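Local atomic coordinates of glutathione S-transferase (Burkholderia glumae, PDB entry 4ISD), a protein that binds glutathione and, as a member of the glutathione transferase family, probably catalyses its transfer to electrophilic substrates. Residues V26-D34 / L81-A91; A92-T100 / V162-D170. All blocks are in the same frame, centred on the assembly; numbering follows the deposited sequence.

Interaction 1 is the more buried of the two and joins helices 19-31 and 74-84 of the thioredoxin-like domain and the loop that leaves it. Its chemistry mixes aliphatic and aromatic packing with one salt bridge. Interaction 2, partly buried, takes up the chain one residue later and ties the linker into helix 98-113 to the start of helix 168-177, with apolar side chains, two of them aromatic, and one backbone hydrogen bond. The two abut: Asp82 OD1 of interaction 1 is probably hydrogen-bonded to Val93 N of interaction 2, while Val27 packs on Ile168 and Glu30 on Trp166. Each also touches the second subunit.

Interaction 1 (V26-D34 / L81-A91); sequences VVLKEKGLD and LDEVYPAPHYA
Leu81 reaches from helix 74-84 toward helix 19-31 and presses its CD1 methyl between two aliphatic side chains, at 3.8 Å from Val27 CG1 and 3.7 Å from Leu28 CD2. Val27 has CG1 anti to its backbone N (chi1 177°), which swings that methyl to Leu81. Leu33 covers Tyr85: its CD2 methyl sits 3.7 Å from the ring centroid and only 5° off the normal, a CH-pi contact over the face. The other methyl, CD1, leans on the ring's rim at 3.5 Å from Tyr85 CD2. Val84 CG1 lies against the opposite face, so the ring is sandwiched between aliphatic groups, and its hydroxyl is hydrogen-bonded to His66 NE2. Tyr90 extends the cluster, with Tyr85 CB over one of its faces and Tyr90 CE2 at 4.1 Å from Leu33 CD2.

The polar part centres on Lys31, the residue with most surface buried here. Its chain, bent at chi3 and chi4, threads between Tyr85, Tyr90 and Ala91 to bring NZ to Asp82 OD1 in a salt bridge, the two side chains crossing at about a right angle; the very short modelled length is doubtful. Asp82 OD1 also accepts from Val93 N. Backbone carbonyls add two contacts: Lys31 O at the edge of the Tyr90 ring, 3.7 Å from Tyr90 CD2, and Glu30 O at 3.7 Å from Ala91 CB.

A Schellman motif at Gly32 ends helix 19-31 and turns the chain so that Leu33 points back at Tyr85. Glu83, next to the salt-bridged aspartate, pairs instead with Arg101 and Arg105 of the second subunit. Two helices packed side by side on one face of the sheet, the second running out into the interdomain linker, are characteristic of the thioredoxin-like domain of glutathione transferases.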
ATOM      1  N   VAL A  26      -2.049   2.799 -16.493  1.00 44.15           N
ATOM      2  CA  VAL A  26      -3.466   3.124 -16.677  1.00 44.50           C
ATOM      3  C   VAL A  26      -3.791   4.486 -16.081  1.00 45.26           C
ATOM      4  O   VAL A  26      -4.591   5.239 -16.641  1.00 45.77           O
ATOM      5  CB  VAL A  26      -4.418   2.016 -16.148  1.00 35.63           C
ATOM      6  CG1 VAL A  26      -5.827   2.557 -15.949  1.00 29.21           C
ATOM      7  CG2 VAL A  26      -4.418   0.813 -17.102  1.00 35.73           C
ATOM      8  N   VAL A  27      -3.136   4.825 -14.970  1.00 48.49           N
ATOM      9  CA  VAL A  27      -3.366   6.126 -14.343  1.00 43.58           C
ATOM     10  C   VAL A  27      -2.983   7.266 -15.285  1.00 43.49           C
ATOM     11  O   VAL A  27      -3.769   8.198 -15.504  1.00 46.75           O
ATOM     12  CB  VAL A  27      -2.625   6.251 -13.003  1.00 40.59           C
ATOM     13  CG1 VAL A  27      -2.809   7.635 -12.413  1.00 39.28           C
ATOM     14  CG2 VAL A  27      -3.136   5.211 -12.041  1.00 41.43           C
ATOM     15  N   LEU A  28      -1.783   7.173 -15.849  1.00 42.36           N
ATOM     16  CA  LEU A  28      -1.278   8.189 -16.768  1.00 48.49           C
ATOM     17  C   LEU A  28      -2.221   8.341 -17.947  1.00 56.45           C
ATOM     18  O   LEU A  28      -2.592   9.456 -18.327  1.00 61.51           O
ATOM     19  CB  LEU A  28       0.122   7.814 -17.269  1.00 47.95           C
ATOM     20  CG  LEU A  28       1.261   7.877 -16.243  1.00 47.00           C
ATOM     21  CD1 LEU A  28       2.412   6.954 -16.630  1.00 47.74           C
ATOM     22  CD2 LEU A  28       1.764   9.316 -16.093  1.00 47.43           C
ATOM     23  N   LYS A  29      -2.626   7.211 -18.512  1.00 51.79           N
ATOM     24  CA  LYS A  29      -3.465   7.241 -19.688  1.00 48.05           C
ATOM     25  C   LYS A  29      -4.845   7.818 -19.404  1.00 49.03           C
ATOM     26  O   LYS A  29      -5.351   8.602 -20.192  1.00 51.74           O
ATOM     27  CB  LYS A  29      -3.539   5.864 -20.330  1.00 50.88           C
ATOM     28  CG  LYS A  29      -2.460   5.649 -21.369  1.00 56.40           C
ATOM     29  CD  LYS A  29      -2.810   6.402 -22.640  1.00 66.87           C
ATOM     30  CE  LYS A  29      -1.762   6.196 -23.722  1.00 73.23           C
ATOM     31  NZ  LYS A  29      -0.415   6.632 -23.269  1.00 74.12           N
ATOM     32  N   GLU A  30      -5.443   7.463 -18.273  1.00 53.10           N
ATOM     33  CA  GLU A  30      -6.758   8.008 -17.917  1.00 53.91           C
ATOM     34  C   GLU A  30      -6.749   9.534 -17.871  1.00 55.87           C
ATOM     35  O   GLU A  30      -7.728  10.176 -18.268  1.00 53.98           O
ATOM     36  CB  GLU A  30      -7.207   7.485 -16.555  1.00 52.39           C
ATOM     37  CG  GLU A  30      -7.485   6.008 -16.531  1.00 53.44           C
ATOM     38  CD  GLU A  30      -8.717   5.626 -17.315  1.00 49.54           C
ATOM     39  OE1 GLU A  30      -9.620   6.485 -17.479  1.00 43.78           O
ATOM     40  OE2 GLU A  30      -8.783   4.460 -17.759  1.00 47.19           O
ATOM     41  N   LYS A  31      -5.642  10.098 -17.380  1.00 52.71           N
ATOM     42  CA  LYS A  31      -5.517  11.533 -17.166  1.00 47.58           C
ATOM     43  C   LYS A  31      -5.113  12.276 -18.427  1.00 53.22           C
ATOM     44  O   LYS A  31      -5.134  13.519 -18.446  1.00 54.12           O
ATOM     45  CB  LYS A  31      -4.484  11.822 -16.083  1.00 45.00           C
ATOM     46  CG  LYS A  31      -4.764  11.177 -14.739  1.00 36.44           C
ATOM     47  CD  LYS A  31      -3.884  11.812 -13.685  1.00 34.02           C
ATOM     48  CE  LYS A  31      -4.683  12.309 -12.499  1.00 33.84           C
ATOM     49  NZ  LYS A  31      -4.832  11.279 -11.437  1.00 51.57           N
ATOM     50  N   GLY A  32      -4.732  11.521 -19.466  1.00 50.73           N
ATOM     51  CA  GLY A  32      -4.356  12.085 -20.760  1.00 44.29           C
ATOM     52  C   GLY A  32      -2.964  12.706 -20.798  1.00 52.42           C
ATOM     53  O   GLY A  32      -2.709  13.630 -21.564  1.00 59.33           O
ATOM     54  N   LEU A  33      -2.057  12.194 -19.974  1.00 51.33           N
ATOM     55  CA  LEU A  33      -0.699  12.741 -19.851  1.00 59.43           C
ATOM     56  C   LEU A  33       0.298  12.143 -20.866  1.00 60.20           C
ATOM     57  O   LEU A  33       0.193  10.968 -21.241  1.00 58.04           O
ATOM     58  CB  LEU A  33      -0.169  12.541 -18.415  1.00 53.85           C
ATOM     59  CG  LEU A  33      -0.811  13.349 -17.277  1.00 52.80           C
ATOM     60  CD1 LEU A  33      -0.510  12.741 -15.902  1.00 50.01           C
ATOM     61  CD2 LEU A  33      -0.367  14.810 -17.314  1.00 44.84           C
ATOM     62  N   ASP A  34       1.271  12.946 -21.300  1.00 59.12           N
ATOM     63  CA  ASP A  34       2.337  12.426 -22.151  1.00 56.27           C
ATOM     64  C   ASP A  34       3.399  11.729 -21.287  1.00 61.11           C
ATOM     65  O   ASP A  34       3.716  12.205 -20.185  1.00 64.46           O
ATOM     66  CB  ASP A  34       2.967  13.541 -22.987  1.00 56.38           C
ATOM     67  CG  ASP A  34       2.192  13.843 -24.271  1.00 71.23           C
ATOM     68  OD1 ASP A  34       1.350  13.017 -24.713  1.00 73.57           O
ATOM     69  OD2 ASP A  34       2.458  14.915 -24.860  1.00 77.13           O
ATOM     70  N   LEU A  81       0.143  11.187  -8.738  1.00 40.27           N
ATOM     71  CA  LEU A  81      -0.350  11.763  -9.990  1.00 42.40           C
ATOM     72  C   LEU A  81      -1.711  12.427  -9.768  1.00 42.20           C
ATOM     73  O   LEU A  81      -2.009  13.454 -10.361  1.00 41.58           O
ATOM     74  CB  LEU A  81      -0.402  10.725 -11.109  1.00 35.57           C
ATOM     75  CG  LEU A  81       0.949  10.207 -11.618  1.00 33.79           C
ATOM     76  CD1 LEU A  81       0.745   9.044 -12.595  1.00 34.25           C
ATOM     77  CD2 LEU A  81       1.748  11.320 -12.275  1.00 34.30           C
ATOM     78  N   ASP A  82      -2.506  11.857  -8.868  1.00 45.24           N
ATOM     79  CA  ASP A  82      -3.790  12.441  -8.501  1.00 48.57           C
ATOM     80  C   ASP A  82      -3.663  13.777  -7.772  1.00 52.19           C
ATOM     81  O   ASP A  82      -4.601  14.570  -7.770  1.00 59.21           O
ATOM     82  CB  ASP A  82      -4.594  11.463  -7.647  1.00 51.25           C
ATOM     83  CG  ASP A  82      -6.007  11.271  -8.161  1.00 61.51           C
ATOM     84  OD1 ASP A  82      -6.184  11.180  -9.397  1.00 60.91           O
ATOM     85  OD2 ASP A  82      -6.939  11.215  -7.329  1.00 68.62           O
ATOM     86  N   GLU A  83      -2.516  14.027  -7.146  1.00 53.99           N
ATOM     87  CA  GLU A  83      -2.313  15.274  -6.414  1.00 53.41           C
ATOM     88  C   GLU A  83      -1.720  16.351  -7.310  1.00 53.60           C
ATOM     89  O   GLU A  83      -2.061  17.536  -7.197  1.00 50.20           O
ATOM     90  CB  GLU A  83      -1.432  15.045  -5.179  1.00 55.78           C
ATOM     91  CG  GLU A  83      -2.233  14.884  -3.899  1.00 58.97           C
ATOM     92  CD  GLU A  83      -1.439  14.290  -2.766  1.00 65.34           C
ATOM     93  OE1 GLU A  83      -0.211  14.497  -2.726  1.00 70.44           O
ATOM     94  OE2 GLU A  83      -2.048  13.598  -1.919  1.00 66.24           O
ATOM     95  N   VAL A  84      -0.837  15.925  -8.206  1.00 56.91           N
ATOM     96  CA  VAL A  84      -0.169  16.825  -9.144  1.00 56.73           C
ATOM     97  C   VAL A  84      -1.100  17.190 -10.300  1.00 51.73           C
ATOM     98  O   VAL A  84      -1.087  18.314 -10.797  1.00 48.66           O
ATOM     99  CB  VAL A  84       1.121  16.178  -9.698  1.00 56.03           C
ATOM    100  CG1 VAL A  84       1.829  17.111 -10.661  1.00 52.75           C
ATOM    101  CG2 VAL A  84       2.046  15.757  -8.550  1.00 40.81           C
ATOM    102  N   TYR A  85      -1.918  16.239 -10.730  1.00 53.53           N
ATOM    103  CA  TYR A  85      -2.880  16.495 -11.806  1.00 52.50           C
ATOM    104  C   TYR A  85      -4.256  16.136 -11.319  1.00 51.01           C
ATOM    105  O   TYR A  85      -4.757  15.074 -11.637  1.00 53.49           O
ATOM    106  CB  TYR A  85      -2.540  15.675 -13.055  1.00 46.98           C
ATOM    107  CG  TYR A  85      -1.127  15.915 -13.502  1.00 57.16           C
ATOM    108  CD1 TYR A  85      -0.771  17.098 -14.149  1.00 63.50           C
ATOM    109  CD2 TYR A  85      -0.128  14.985 -13.233  1.00 56.19           C
ATOM    110  CE1 TYR A  85       0.539  17.325 -14.535  1.00 67.64           C
ATOM    111  CE2 TYR A  85       1.177  15.203 -13.613  1.00 56.19           C
ATOM    112  CZ  TYR A  85       1.510  16.367 -14.257  1.00 63.76           C
ATOM    113  OH  TYR A  85       2.815  16.566 -14.638  1.00 68.76           O
ATOM    114  N   PRO A  86      -4.874  17.025 -10.534  1.00 49.49           N
ATOM    115  CA  PRO A  86      -6.162  16.697  -9.906  1.00 49.37           C
ATOM    116  C   PRO A  86      -7.404  17.043 -10.755  1.00 53.79           C
ATOM    117  O   PRO A  86      -7.350  17.865 -11.675  1.00 56.77           O
ATOM    118  CB  PRO A  86      -6.134  17.564  -8.643  1.00 45.75           C
ATOM    119  CG  PRO A  86      -5.384  18.814  -9.090  1.00 46.09           C
ATOM    120  CD  PRO A  86      -4.372  18.353 -10.126  1.00 50.20           C
ATOM    121  N   ALA A  87      -8.519  16.390 -10.436  1.00 51.77           N
ATOM    122  CA  ALA A  87      -9.848  16.864 -10.814  1.00 42.89           C
ATOM    123  C   ALA A  87     -10.000  18.290 -10.313  1.00 53.78           C
ATOM    124  O   ALA A  87      -9.455  18.642  -9.270  1.00 66.65           O
ATOM    125  CB  ALA A  87     -10.900  15.980 -10.186  1.00 41.22           C
ATOM    126  N   PRO A  88     -10.742  19.129 -11.037  1.00 56.14           N
ATOM    127  CA  PRO A  88     -11.447  18.893 -12.308  1.00 54.98           C
ATOM    128  C   PRO A  88     -10.624  19.224 -13.557  1.00 57.88           C
ATOM    129  O   PRO A  88     -11.140  19.095 -14.669  1.00 68.40           O
ATOM    130  CB  PRO A  88     -12.644  19.842 -12.213  1.00 52.32           C
ATOM    131  CG  PRO A  88     -12.136  20.983 -11.387  1.00 58.20           C
ATOM    132  CD  PRO A  88     -11.116  20.415 -10.420  1.00 52.29           C
ATOM    133  N   HIS A  89      -9.372  19.640 -13.377  1.00 52.48           N
ATOM    134  CA  HIS A  89      -8.499  19.972 -14.499  1.00 52.92           C
ATOM    135  C   HIS A  89      -8.113  18.686 -15.239  1.00 50.14           C
ATOM    136  O   HIS A  89      -7.786  18.709 -16.434  1.00 50.85           O
ATOM    137  CB  HIS A  89      -7.231  20.690 -14.008  1.00 61.32           C
ATOM    138  CG  HIS A  89      -7.487  21.971 -13.270  1.00 67.28           C
ATOM    139  ND1 HIS A  89      -7.955  22.012 -11.966  1.00 65.07           N
ATOM    140  CD2 HIS A  89      -7.313  23.268 -13.630  1.00 67.63           C
ATOM    141  CE1 HIS A  89      -8.075  23.265 -11.575  1.00 63.34           C
ATOM    142  NE2 HIS A  89      -7.687  24.053 -12.572  1.00 63.93           N
ATOM    143  N   TYR A  90      -8.161  17.571 -14.512  1.00 46.32           N
ATOM    144  CA  TYR A  90      -7.731  16.264 -15.002  1.00 43.67           C
ATOM    145  C   TYR A  90      -8.666  15.184 -14.460  1.00 47.15           C
ATOM    146  O   TYR A  90      -9.232  15.343 -13.386  1.00 55.06           O
ATOM    147  CB  TYR A  90      -6.305  15.955 -14.514  1.00 42.47           C
ATOM    148  CG  TYR A  90      -5.217  16.810 -15.124  1.00 49.23           C
ATOM    149  CD1 TYR A  90      -4.743  17.954 -14.472  1.00 51.29           C
ATOM    150  CD2 TYR A  90      -4.654  16.478 -16.352  1.00 51.35           C
ATOM    151  CE1 TYR A  90      -3.736  18.739 -15.036  1.00 52.62           C
ATOM    152  CE2 TYR A  90      -3.654  17.260 -16.923  1.00 53.12           C
ATOM    153  CZ  TYR A  90      -3.195  18.385 -16.262  1.00 56.21           C
ATOM    154  OH  TYR A  90      -2.202  19.153 -16.839  1.00 53.62           O
ATOM    155  N   ALA A  91      -8.819  14.074 -15.178  1.00 41.59           N
ATOM    156  CA  ALA A  91      -9.613  12.955 -14.660  1.00 40.75           C
ATOM    157  C   ALA A  91      -8.977  12.397 -13.382  1.00 44.33           C
ATOM    158  O   ALA A  91      -7.760  12.166 -13.338  1.00 44.51           O
ATOM    159  CB  ALA A  91      -9.730  11.867 -15.690  1.00 36.50           C
TER

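Interaction 2 (A92-T100 / V162-D170)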
ATOM      1  N   ALA A  92      -9.801  12.180 -12.356  1.00 42.60           N
ATOM      2  CA  ALA A  92      -9.336  11.563 -11.114  1.00 47.55           C
ATOM      3  C   ALA A  92      -9.341  10.045 -11.180  1.00 49.87           C
ATOM      4  O   ALA A  92     -10.287   9.430 -11.683  1.00 59.24           O
ATOM      5  CB  ALA A  92     -10.175  12.028  -9.937  1.00 53.93           C
ATOM      6  N   VAL A  93      -8.289   9.438 -10.644  1.00 43.73           N
ATOM      7  CA  VAL A  93      -8.209   7.987 -10.587  1.00 37.27           C
ATOM      8  C   VAL A  93      -8.607   7.467  -9.211  1.00 36.06           C
ATOM      9  O   VAL A  93      -8.702   6.247  -9.000  1.00 29.05           O
ATOM     10  CB  VAL A  93      -6.808   7.505 -10.940  1.00 36.87           C
ATOM     11  CG1 VAL A  93      -6.453   7.960 -12.363  1.00 32.45           C
ATOM     12  CG2 VAL A  93      -5.789   8.005  -9.899  1.00 28.14           C
ATOM     13  N   LEU A  94      -8.833   8.396  -8.277  1.00 38.66           N
ATOM     14  CA  LEU A  94      -9.334   8.059  -6.944  1.00 40.73           C
ATOM     15  C   LEU A  94     -10.686   8.719  -6.675  1.00 40.92           C
ATOM     16  O   LEU A  94     -10.913   9.859  -7.081  1.00 43.35           O
ATOM     17  CB  LEU A  94      -8.336   8.496  -5.867  1.00 48.35           C
ATOM     18  CG  LEU A  94      -7.091   7.660  -5.554  1.00 43.15           C
ATOM     19  CD1 LEU A  94      -6.425   8.185  -4.269  1.00 37.47           C
ATOM     20  CD2 LEU A  94      -7.412   6.150  -5.449  1.00 29.52           C
ATOM     21  N   PRO A  95     -11.587   8.003  -5.983  1.00 40.82           N
ATOM     22  CA  PRO A  95     -12.912   8.533  -5.627  1.00 38.16           C
ATOM     23  C   PRO A  95     -12.856   9.849  -4.848  1.00 44.53           C
ATOM     24  O   PRO A  95     -11.955  10.062  -4.036  1.00 55.28           O
ATOM     25  CB  PRO A  95     -13.520   7.421  -4.753  1.00 34.65           C
ATOM     26  CG  PRO A  95     -12.835   6.176  -5.203  1.00 36.94           C
ATOM     27  CD  PRO A  95     -11.424   6.593  -5.579  1.00 39.18           C
ATOM     28  N   ALA A  96     -13.824  10.721  -5.121  1.00 47.98           N
ATOM     29  CA  ALA A  96     -13.937  12.046  -4.513  1.00 46.17           C
ATOM     30  C   ALA A  96     -14.473  11.953  -3.095  1.00 50.92           C
ATOM     31  O   ALA A  96     -14.130  12.762  -2.238  1.00 53.13           O
ATOM     32  CB  ALA A  96     -14.876  12.929  -5.352  1.00 38.44           C
ATOM     33  N   ASP A  97     -15.347  10.978  -2.865  1.00 50.89           N
ATOM     34  CA  ASP A  97     -15.958  10.795  -1.560  1.00 53.70           C
ATOM     35  C   ASP A  97     -14.927  10.265  -0.560  1.00 57.73           C
ATOM     36  O   ASP A  97     -14.268   9.252  -0.800  1.00 58.74           O
ATOM     37  CB  ASP A  97     -17.160   9.858  -1.667  1.00 55.20           C
ATOM     38  CG  ASP A  97     -17.795   9.571  -0.328  1.00 62.79           C
ATOM     39  OD1 ASP A  97     -18.509  10.459   0.192  1.00 68.24           O
ATOM     40  OD2 ASP A  97     -17.591   8.449   0.194  1.00 63.85           O
ATOM     41  N   ARG A  98     -14.797  10.960   0.563  1.00 65.08           N
ATOM     42  CA  ARG A  98     -13.777  10.635   1.554  1.00 64.15           C
ATOM     43  C   ARG A  98     -13.827   9.182   2.020  1.00 58.37           C
ATOM     44  O   ARG A  98     -12.804   8.489   1.980  1.00 54.41           O
ATOM     45  CB  ARG A  98     -13.874  11.587   2.740  1.00 64.98           C
ATOM     46  CG  ARG A  98     -13.004  11.225   3.906  1.00 62.88           C
ATOM     47  CD  ARG A  98     -13.466  11.982   5.141  1.00 63.29           C
ATOM     48  NE  ARG A  98     -13.082  13.389   5.118  1.00 61.59           N
ATOM     49  CZ  ARG A  98     -13.530  14.289   5.986  1.00 66.27           C
ATOM     50  NH1 ARG A  98     -14.404  13.930   6.918  1.00 68.86           N
ATOM     51  NH2 ARG A  98     -13.126  15.552   5.918  1.00 66.20           N
ATOM     52  N   GLU A  99     -15.003   8.723   2.447  1.00 60.32           N
ATOM     53  CA  GLU A  99     -15.178   7.316   2.807  1.00 58.28           C
ATOM     54  C   GLU A  99     -14.891   6.384   1.631  1.00 51.12           C
ATOM     55  O   GLU A  99     -14.296   5.314   1.796  1.00 51.36           O
ATOM     56  CB  GLU A  99     -16.585   7.057   3.337  1.00 62.51           C
ATOM     57  CG  GLU A  99     -16.830   7.628   4.722  1.00 73.76           C
ATOM     58  CD  GLU A  99     -18.159   7.191   5.305  1.00 81.34           C
ATOM     59  OE1 GLU A  99     -18.902   6.458   4.615  1.00 80.75           O
ATOM     60  OE2 GLU A  99     -18.458   7.580   6.456  1.00 84.84           O
ATOM     61  N   THR A 100     -15.302   6.791   0.439  1.00 48.83           N
ATOM     62  CA  THR A 100     -15.134   5.921  -0.712  1.00 45.72           C
ATOM     63  C   THR A 100     -13.669   5.906  -1.123  1.00 36.97           C
ATOM     64  O   THR A 100     -13.155   4.889  -1.579  1.00 40.90           O
ATOM     65  CB  THR A 100     -16.063   6.318  -1.892  1.00 43.57           C
ATOM     66  OG1 THR A 100     -17.417   6.417  -1.427  1.00 41.74           O
ATOM     67  CG2 THR A 100     -16.000   5.268  -2.989  1.00 31.97           C
ATOM     68  N   VAL A 162     -16.515  -1.050  -8.698  1.00 31.96           N
ATOM     69  CA  VAL A 162     -16.946  -1.505  -7.376  1.00 42.84           C
ATOM     70  C   VAL A 162     -17.585  -0.367  -6.571  1.00 47.25           C
ATOM     71  O   VAL A 162     -18.427  -0.600  -5.696  1.00 55.32           O
ATOM     72  CB  VAL A 162     -15.775  -2.146  -6.537  1.00 44.35           C
ATOM     73  CG1 VAL A 162     -15.342  -3.492  -7.120  1.00 40.54           C
ATOM     74  CG2 VAL A 162     -14.592  -1.204  -6.436  1.00 38.16           C
ATOM     75  N   PHE A 163     -17.189   0.865  -6.860  1.00 38.94           N
ATOM     76  CA  PHE A 163     -17.746   1.991  -6.125  1.00 47.44           C
ATOM     77  C   PHE A 163     -18.729   2.810  -6.978  1.00 53.46           C
ATOM     78  O   PHE A 163     -19.326   3.775  -6.506  1.00 61.33           O
ATOM     79  CB  PHE A 163     -16.622   2.861  -5.536  1.00 45.27           C
ATOM     80  CG  PHE A 163     -15.643   2.087  -4.695  1.00 45.46           C
ATOM     81  CD1 PHE A 163     -16.066   1.430  -3.543  1.00 44.93           C
ATOM     82  CD2 PHE A 163     -14.301   2.009  -5.054  1.00 43.59           C
ATOM     83  CE1 PHE A 163     -15.175   0.703  -2.766  1.00 40.31           C
ATOM     84  CE2 PHE A 163     -13.394   1.277  -4.274  1.00 36.25           C
ATOM     85  CZ  PHE A 163     -13.835   0.630  -3.132  1.00 36.37           C
ATOM     86  N   GLY A 164     -18.914   2.399  -8.227  1.00 54.77           N
ATOM     87  CA  GLY A 164     -19.759   3.123  -9.159  1.00 50.35           C
ATOM     88  C   GLY A 164     -18.888   3.627 -10.290  1.00 42.83           C
ATOM     89  O   GLY A 164     -18.508   2.853 -11.172  1.00 36.48           O
ATOM     90  N   ASP A 165     -18.540   4.913 -10.251  1.00 41.36           N
ATOM     91  CA  ASP A 165     -17.568   5.451 -11.197  1.00 40.61           C
ATOM     92  C   ASP A 165     -16.255   4.679 -11.116  1.00 44.60           C
ATOM     93  O   ASP A 165     -15.841   4.219 -10.033  1.00 48.58           O
ATOM     94  CB  ASP A 165     -17.322   6.941 -10.947  1.00 42.58           C
ATOM     95  CG  ASP A 165     -18.477   7.816 -11.415  1.00 57.79           C
ATOM     96  OD1 ASP A 165     -19.196   7.423 -12.365  1.00 68.83           O
ATOM     97  OD2 ASP A 165     -18.664   8.898 -10.834  1.00 61.85           O
ATOM     98  N   TRP A 166     -15.609   4.513 -12.263  1.00 44.44           N
ATOM     99  CA  TRP A 166     -14.320   3.837 -12.308  1.00 41.67           C
ATOM    100  C   TRP A 166     -13.306   4.539 -11.410  1.00 48.31           C
ATOM    101  O   TRP A 166     -13.297   5.766 -11.309  1.00 43.14           O
ATOM    102  CB  TRP A 166     -13.791   3.795 -13.738  1.00 31.51           C
ATOM    103  CG  TRP A 166     -12.407   3.230 -13.846  1.00 33.38           C
ATOM    104  CD1 TRP A 166     -12.066   1.922 -14.037  1.00 38.59           C
ATOM    105  CD2 TRP A 166     -11.173   3.954 -13.781  1.00 38.37           C
ATOM    106  NE1 TRP A 166     -10.692   1.784 -14.092  1.00 37.08           N
ATOM    107  CE2 TRP A 166     -10.128   3.019 -13.935  1.00 38.20           C
ATOM    108  CE3 TRP A 166     -10.856   5.302 -13.598  1.00 44.94           C
ATOM    109  CZ2 TRP A 166      -8.795   3.390 -13.921  1.00 40.47           C
ATOM    110  CZ3 TRP A 166      -9.529   5.667 -13.577  1.00 47.09           C
ATOM    111  CH2 TRP A 166      -8.515   4.714 -13.732  1.00 47.94           C
ATOM    112  N   CYS A 167     -12.475   3.751 -10.735  1.00 47.65           N
ATOM    113  CA  CYS A 167     -11.249   4.273 -10.137  1.00 42.02           C
ATOM    114  C   CYS A 167     -10.137   3.260 -10.401  1.00 38.96           C
ATOM    115  O   CYS A 167     -10.419   2.140 -10.856  1.00 34.39           O
ATOM    116  CB  CYS A 167     -11.412   4.578  -8.642  1.00 38.27           C
ATOM    117  SG  CYS A 167     -11.745   3.179  -7.549  1.00 39.33           S
ATOM    118  N   ILE A 168      -8.890   3.653 -10.137  1.00 31.89           N
ATOM    119  CA  ILE A 168      -7.743   2.784 -10.408  1.00 26.71           C
ATOM    120  C   ILE A 168      -7.826   1.463  -9.638  1.00 33.47           C
ATOM    121  O   ILE A 168      -7.250   0.463 -10.066  1.00 39.90           O
ATOM    122  CB  ILE A 168      -6.371   3.484 -10.128  1.00 32.79           C
ATOM    123  CG1 ILE A 168      -5.236   2.675 -10.753  1.00 27.36           C
ATOM    124  CG2 ILE A 168      -6.130   3.699  -8.630  1.00 22.25           C
ATOM    125  CD1 ILE A 168      -5.416   2.465 -12.238  1.00 27.80           C
ATOM    126  N   ALA A 169      -8.556   1.455  -8.521  1.00 33.87           N
ATOM    127  CA  ALA A 169      -8.747   0.236  -7.729  1.00 33.13           C
ATOM    128  C   ALA A 169      -9.403  -0.865  -8.534  1.00 38.77           C
ATOM    129  O   ALA A 169      -9.112  -2.038  -8.301  1.00 37.35           O
ATOM    130  CB  ALA A 169      -9.566   0.513  -6.492  1.00 35.67           C
ATOM    131  N   ASP A 170     -10.283  -0.477  -9.471  1.00 42.76           N
ATOM    132  CA  ASP A 170     -11.024  -1.419 -10.325  1.00 35.89           C
ATOM    133  C   ASP A 170     -10.130  -2.167 -11.305  1.00 35.66           C
ATOM    134  O   ASP A 170     -10.303  -3.369 -11.506  1.00 35.73           O
ATOM    135  CB  ASP A 170     -12.143  -0.725 -11.103  1.00 33.77           C
ATOM    136  CG  ASP A 170     -13.231  -0.181 -10.200  1.00 39.91           C
ATOM    137  OD1 ASP A 170     -13.885  -1.010  -9.525  1.00 47.55           O
ATOM    138  OD2 ASP A 170     -13.434   1.067 -10.172  1.00 31.87           O
TER
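Val93 fits into the bend from Trp166 through Cys167 to Ile168. Its CG1 lies beside the six-membered ring of the indole, 4.0 Å from Trp166 CZ3, and its CB faces Ile168 CB at 4.1 Å. The side chains of Val93 and Trp166 lie alongside each other, pointing the same way. In the same bend Ile168 N is hydrogen-bonded to Val93 O at 2.8 Å. The Pro95 ring is the next bump and fills the notch between Cys167 and the Phe163 ring, its CD 3.7 Å from Cys167 CB and its CG near the sulfur. Cys167 SG in turn lies at the edge of the Phe163 ring. Past the proline, Thr100 and Phe163 slide by each other in opposite directions; CG2, anti to the threonine's backbone N, nests at 3.6 Å from Phe163 CB, while OG1 turns back to hydrogen-bond Asp97 OD2, the oxygen that also takes the capping bond from Thr100 N. Asp170 OD2 accepts from Cys167 N with its anti lone pair, and OD1 from Val162 N. This aspartate-braced loop, pinned to the linker, is consistent with the start of the corresponding helix in the C-terminal domain of glutathione transferases.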